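PDB 4AP9: phosphoserine phosphatase from Thermococcus onnurineus, which probably hydrolyses L-phosphoserine to L-serine and phosphate with the help of magnesium, the last step of serine biosynthesis. Local coordinates for residues A[191-194]-A[195-199]; A[88-91]-A[92-96]. All coordinates share one frame; numbering follows the deposited sequence.

Contact 1 of 2, residues A[191-194]-A[195-199]; sequences ELVD and FIKNL
With chi1 at 171°, Val193 swings CG1 to the far side of its CA-CB bond from the backbone N, and Lys197 bends its chain at chi3 (-79°); together these torsions bring the end of the lysine across against the valine methyl CG1 and beside the Asp194 carboxylate. The three side chains ride on the last turns of helix 189-197, the C-terminal helix of the Rossmann-like core of this haloacid dehalogenase superfamily protein, and illustrate how i to i+3 and i to i+4 neighbours share one face of a helix. Lys197 CE lies 3.5 Å from Val193 CG1, tighter than usual for two carbons. The Asp194 side chain leaves the helix roughly parallel to that of Lys197, with Asp194 OD1 3.8 Å from Lys197 NZ, a long salt bridge. The main acidic partner of the ammonium is Glu86 of helix 82-93, with which it forms a salt bridge.

Beneath these side chains runs the i+4 backbone ladder. Ile196 N donates to Leu192 O at 3.0 Å and nearly straight, 168° at the hydrogen. Lys197 N reaches Val193 O at 2.9 Å. On another side of the helix Leu192 and Phe195 both pack on Ile173 of the central sheet, while the Phe195 ring also meets Met3 of a second subunit and Leu57 of a third; Ile196 CD1 lies at its edge, in the ring plane. The ladder weakens as the helix runs out: Asn198 N makes a weak bond to Asp194 O, at 3.2 Å.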
loop_
_atom_site.group_PDB
_atom_site.type_symbol
_atom_site.label_atom_id
_atom_site.label_comp_id
_atom_site.label_asym_id
_atom_site.label_seq_id
_atom_site.Cartn_x
_atom_site.Cartn_y
_atom_site.Cartn_z
ATOM N N GLU A 191 12.155 -3.071 38.169
ATOM C CA GLU A 191 10.764 -2.712 37.944
ATOM C C GLU A 191 10.265 -3.305 36.624
ATOM O O GLU A 191 9.116 -3.752 36.527
ATOM C CB GLU A 191 10.635 -1.188 37.940
ATOM C CG GLU A 191 9.225 -0.658 38.115
ATOM C CD GLU A 191 9.218 0.811 38.510
ATOM O OE1 GLU A 191 9.762 1.133 39.585
ATOM O OE2 GLU A 191 8.674 1.640 37.749
ATOM N N LEU A 192 11.128 -3.320 35.609
ATOM C CA LEU A 192 10.738 -3.858 34.305
ATOM C C LEU A 192 10.473 -5.351 34.409
ATOM O O LEU A 192 9.486 -5.849 33.872
ATOM C CB LEU A 192 11.812 -3.589 33.247
ATOM C CG LEU A 192 11.498 -4.074 31.829
ATOM C CD1 LEU A 192 10.250 -3.388 31.278
ATOM C CD2 LEU A 192 12.688 -3.843 30.903
ATOM N N VAL A 193 11.356 -6.066 35.097
ATOM C CA VAL A 193 11.161 -7.491 35.323
ATOM C C VAL A 193 9.819 -7.735 36.031
ATOM O O VAL A 193 9.049 -8.609 35.647
ATOM C CB VAL A 193 12.314 -8.083 36.151
ATOM C CG1 VAL A 193 12.000 -9.494 36.564
ATOM C CG2 VAL A 193 13.609 -8.043 35.340
ATOM N N ASP A 194 9.546 -6.936 37.057
ATOM C CA ASP A 194 8.303 -7.068 37.813
ATOM C C ASP A 194 7.086 -6.836 36.937
ATOM O O ASP A 194 6.078 -7.531 37.061
ATOM C CB ASP A 194 8.285 -6.101 38.993
ATOM C CG ASP A 194 9.188 -6.553 40.120
ATOM O OD1 ASP A 194 9.564 -7.748 40.137
ATOM O OD2 ASP A 194 9.522 -5.715 40.985
ATOM N N PHE A 195 7.186 -5.857 36.047
ATOM C CA PHE A 195 6.112 -5.586 35.111
ATOM C C PHE A 195 5.858 -6.783 34.193
ATOM O O PHE A 195 4.727 -7.228 34.017
ATOM C CB PHE A 195 6.420 -4.333 34.287
ATOM C CG PHE A 195 5.335 -3.979 33.312
ATOM C CD1 PHE A 195 4.279 -3.168 33.693
ATOM C CD2 PHE A 195 5.358 -4.475 32.019
ATOM C CE1 PHE A 195 3.276 -2.855 32.797
ATOM C CE2 PHE A 195 4.355 -4.162 31.119
ATOM C CZ PHE A 195 3.321 -3.351 31.508
ATOM N N ILE A 196 6.915 -7.309 33.595
ATOM C CA ILE A 196 6.752 -8.440 32.704
ATOM C C ILE A 196 6.230 -9.661 33.457
ATOM O O ILE A 196 5.455 -10.445 32.912
ATOM C CB ILE A 196 8.065 -8.774 31.975
ATOM C CG1 ILE A 196 8.490 -7.587 31.115
ATOM C CG2 ILE A 196 7.899 -10.021 31.124
ATOM C CD1 ILE A 196 7.427 -7.120 30.139
ATOM N N LYS A 197 6.635 -9.806 34.715
ATOM C CA LYS A 197 6.190 -10.950 35.509
ATOM C C LYS A 197 4.682 -10.875 35.754
ATOM O O LYS A 197 4.022 -11.898 35.933
ATOM C CB LYS A 197 6.958 -11.042 36.837
ATOM C CG LYS A 197 8.230 -11.873 36.754
ATOM C CD LYS A 197 8.834 -12.146 38.132
ATOM C CE LYS A 197 9.619 -10.959 38.660
ATOM N NZ LYS A 197 10.593 -11.389 39.728
ATOM N N ASN A 198 4.146 -9.658 35.737
ATOM C CA ASN A 198 2.705 -9.443 35.894
ATOM C C ASN A 198 1.865 -9.747 34.655
ATOM O O ASN A 198 0.638 -9.689 34.721
ATOM C CB ASN A 198 2.430 -8.003 36.306
ATOM C CG ASN A 198 2.275 -7.840 37.794
ATOM O OD1 ASN A 198 2.065 -8.814 38.524
ATOM N ND2 ASN A 198 2.359 -6.598 38.260
ATOM N N LEU A 199 2.501 -10.050 33.526
ATOM C CA LEU A 199 1.745 -10.296 32.298
ATOM C C LEU A 199 0.959 -11.615 32.280
ATOM O O LEU A 199 1.379 -12.629 32.850
ATOM C CB LEU A 199 2.641 -10.200 31.057
ATOM C CG LEU A 199 3.293 -8.849 30.761
ATOM C CD1 LEU A 199 4.188 -8.981 29.539
ATOM C CD2 LEU A 199 2.255 -7.759 30.545
#

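Contact 2 of 2, residues A[88-91]-A[92-96]; sequences VETL and REKGF
Leu91 meets Phe96 twice, through its side chain and through its carbonyl oxygen, where helix 82-93 ends in a Schellman motif ahead of strand 97-102. Leu91 CD2 sits over one face of the Phe96 ring, 4.0 Å from Phe96 CD1. The backbone closes the same turn: Phe96 N donates to Leu91 O at 3.0 Å, and Gly95 N to Arg92 O at 2.9 Å, the two bonds that define the motif. Gly95 makes the reversal with a positive phi of 93°, at backbone angles where a side chain would press on the preceding carbonyl oxygen.

In Arg92 a chi1 of -73° sets CG opposite the carbonyl carbon, from where the extended chain runs back along Val88, whose CG1 covers one face of the guanidinium, 3.8 Å from Arg92 NH1. Its other nitrogens fix the group's rotation, NE by a salt bridge to Asp117 and NH2 by a hydrogen bond to Leu115 O. A leucine in its place would probably leave Asp117 without its charged mate and Leu115 O without this donor.

Thr90 lies alongside Lys94, its CG2 4.1 Å from Lys94 CG, while its hydroxyl bonds back to Glu86 O within the helix. Lys94 N closes on Thr90 O at 2.8 Å. At the end of the turn, Leu91 O also lies in the plane of the Phe96 ring, at its edge, 3.4 Å from Phe96 CD1.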
loop_
_atom_site.group_PDB
_atom_site.type_symbol
_atom_site.label_atom_id
_atom_site.label_comp_id
_atom_site.label_asym_id
_atom_site.label_seq_id
_atom_site.Cartn_x
_atom_site.Cartn_y
_atom_site.Cartn_z
ATOM N N VAL A 88 14.658 -11.756 30.148
ATOM C CA VAL A 88 14.548 -12.480 28.890
ATOM C C VAL A 88 13.835 -13.813 29.046
ATOM O O VAL A 88 13.002 -14.179 28.223
ATOM C CB VAL A 88 15.933 -12.681 28.244
ATOM C CG1 VAL A 88 15.847 -13.650 27.071
ATOM C CG2 VAL A 88 16.503 -11.329 27.804
ATOM N N GLU A 89 14.141 -14.545 30.108
ATOM C CA GLU A 89 13.471 -15.830 30.323
ATOM C C GLU A 89 11.966 -15.666 30.608
ATOM O O GLU A 89 11.145 -16.485 30.170
ATOM C CB GLU A 89 14.161 -16.625 31.433
ATOM C CG GLU A 89 15.558 -17.076 31.049
ATOM C CD GLU A 89 16.278 -17.825 32.156
ATOM O OE1 GLU A 89 15.773 -17.865 33.300
ATOM O OE2 GLU A 89 17.364 -18.368 31.871
ATOM N N THR A 90 11.614 -14.607 31.332
ATOM C CA THR A 90 10.224 -14.336 31.662
ATOM C C THR A 90 9.433 -13.900 30.430
ATOM O O THR A 90 8.309 -14.359 30.204
ATOM C CB THR A 90 10.110 -13.275 32.755
ATOM O OG1 THR A 90 10.861 -13.698 33.901
ATOM C CG2 THR A 90 8.635 -13.084 33.158
ATOM N N LEU A 91 10.024 -13.015 29.633
ATOM C CA LEU A 91 9.450 -12.669 28.338
ATOM C C LEU A 91 9.078 -13.908 27.521
ATOM O O LEU A 91 7.981 -13.982 26.961
ATOM C CB LEU A 91 10.410 -11.786 27.552
ATOM C CG LEU A 91 10.434 -10.339 28.029
ATOM C CD1 LEU A 91 11.697 -9.626 27.537
ATOM C CD2 LEU A 91 9.187 -9.609 27.565
ATOM N N ARG A 92 9.980 -14.879 27.437
ATOM C CA ARG A 92 9.645 -16.122 26.738
ATOM C C ARG A 92 8.474 -16.862 27.377
ATOM O O ARG A 92 7.594 -17.346 26.669
ATOM C CB ARG A 92 10.837 -17.059 26.661
ATOM C CG ARG A 92 11.887 -16.633 25.686
ATOM C CD ARG A 92 12.739 -17.828 25.320
ATOM N NE ARG A 92 13.932 -17.415 24.602
ATOM C CZ ARG A 92 15.103 -17.191 25.187
ATOM N NH1 ARG A 92 15.232 -17.344 26.497
ATOM N NH2 ARG A 92 16.147 -16.819 24.463
ATOM N N GLU A 93 8.473 -16.967 28.704
ATOM C CA GLU A 93 7.359 -17.599 29.409
ATOM C C GLU A 93 6.047 -16.911 29.050
ATOM O O GLU A 93 5.004 -17.560 28.909
ATOM C CB GLU A 93 7.551 -17.529 30.924
ATOM C CG GLU A 93 8.738 -18.299 31.465
ATOM C CD GLU A 93 8.855 -18.175 32.973
ATOM O OE1 GLU A 93 7.801 -18.121 33.648
ATOM O OE2 GLU A 93 9.997 -18.131 33.480
ATOM N N LYS A 94 6.107 -15.591 28.914
ATOM C CA LYS A 94 4.920 -14.794 28.648
ATOM C C LYS A 94 4.543 -14.814 27.165
ATOM O O LYS A 94 3.606 -14.137 26.746
ATOM C CB LYS A 94 5.111 -13.358 29.138
ATOM C CG LYS A 94 5.402 -13.230 30.629
ATOM C CD LYS A 94 4.374 -13.976 31.463
ATOM C CE LYS A 94 4.579 -13.724 32.956
ATOM N NZ LYS A 94 3.495 -14.333 33.774
ATOM N N GLY A 95 5.278 -15.586 26.377
ATOM C CA GLY A 95 4.898 -15.853 24.999
ATOM C C GLY A 95 5.486 -14.926 23.951
ATOM O O GLY A 95 4.950 -14.809 22.857
ATOM N N PHE A 96 6.584 -14.262 24.289
ATOM C CA PHE A 96 7.260 -13.377 23.351
ATOM C C PHE A 96 8.430 -14.082 22.690
ATOM O O PHE A 96 9.075 -14.937 23.302
ATOM C CB PHE A 96 7.791 -12.132 24.077
ATOM C CG PHE A 96 6.715 -11.202 24.546
ATOM C CD1 PHE A 96 6.095 -11.400 25.763
ATOM C CD2 PHE A 96 6.331 -10.123 23.772
ATOM C CE1 PHE A 96 5.102 -10.545 26.202
ATOM C CE2 PHE A 96 5.337 -9.262 24.200
ATOM C CZ PHE A 96 4.721 -9.473 25.422
#

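Contacts 1 and 2 are the C-terminal turns of two helices packed together beside the central sheet, their centres about 11 Å apart. Lys94 of contact 2 reaches across, its NZ probably hydrogen-bonded to Leu199 O at 2.9 Å, with Lys197 O also near, at 3.3 Å, a weak bond at most. Between the helices Ile196 CG2 rests 3.7 Å from Thr90 CG2. No residue of either contact lines the two sites occupied by 3-pyridinium-1-ylpropane-1-sulfonate. The end of helix 82-93 leads into the start of strand 97-102, so contact 2, with contact 1 packed beside it, lies toward the opposite edge of the sheet from the active site expected for this fold.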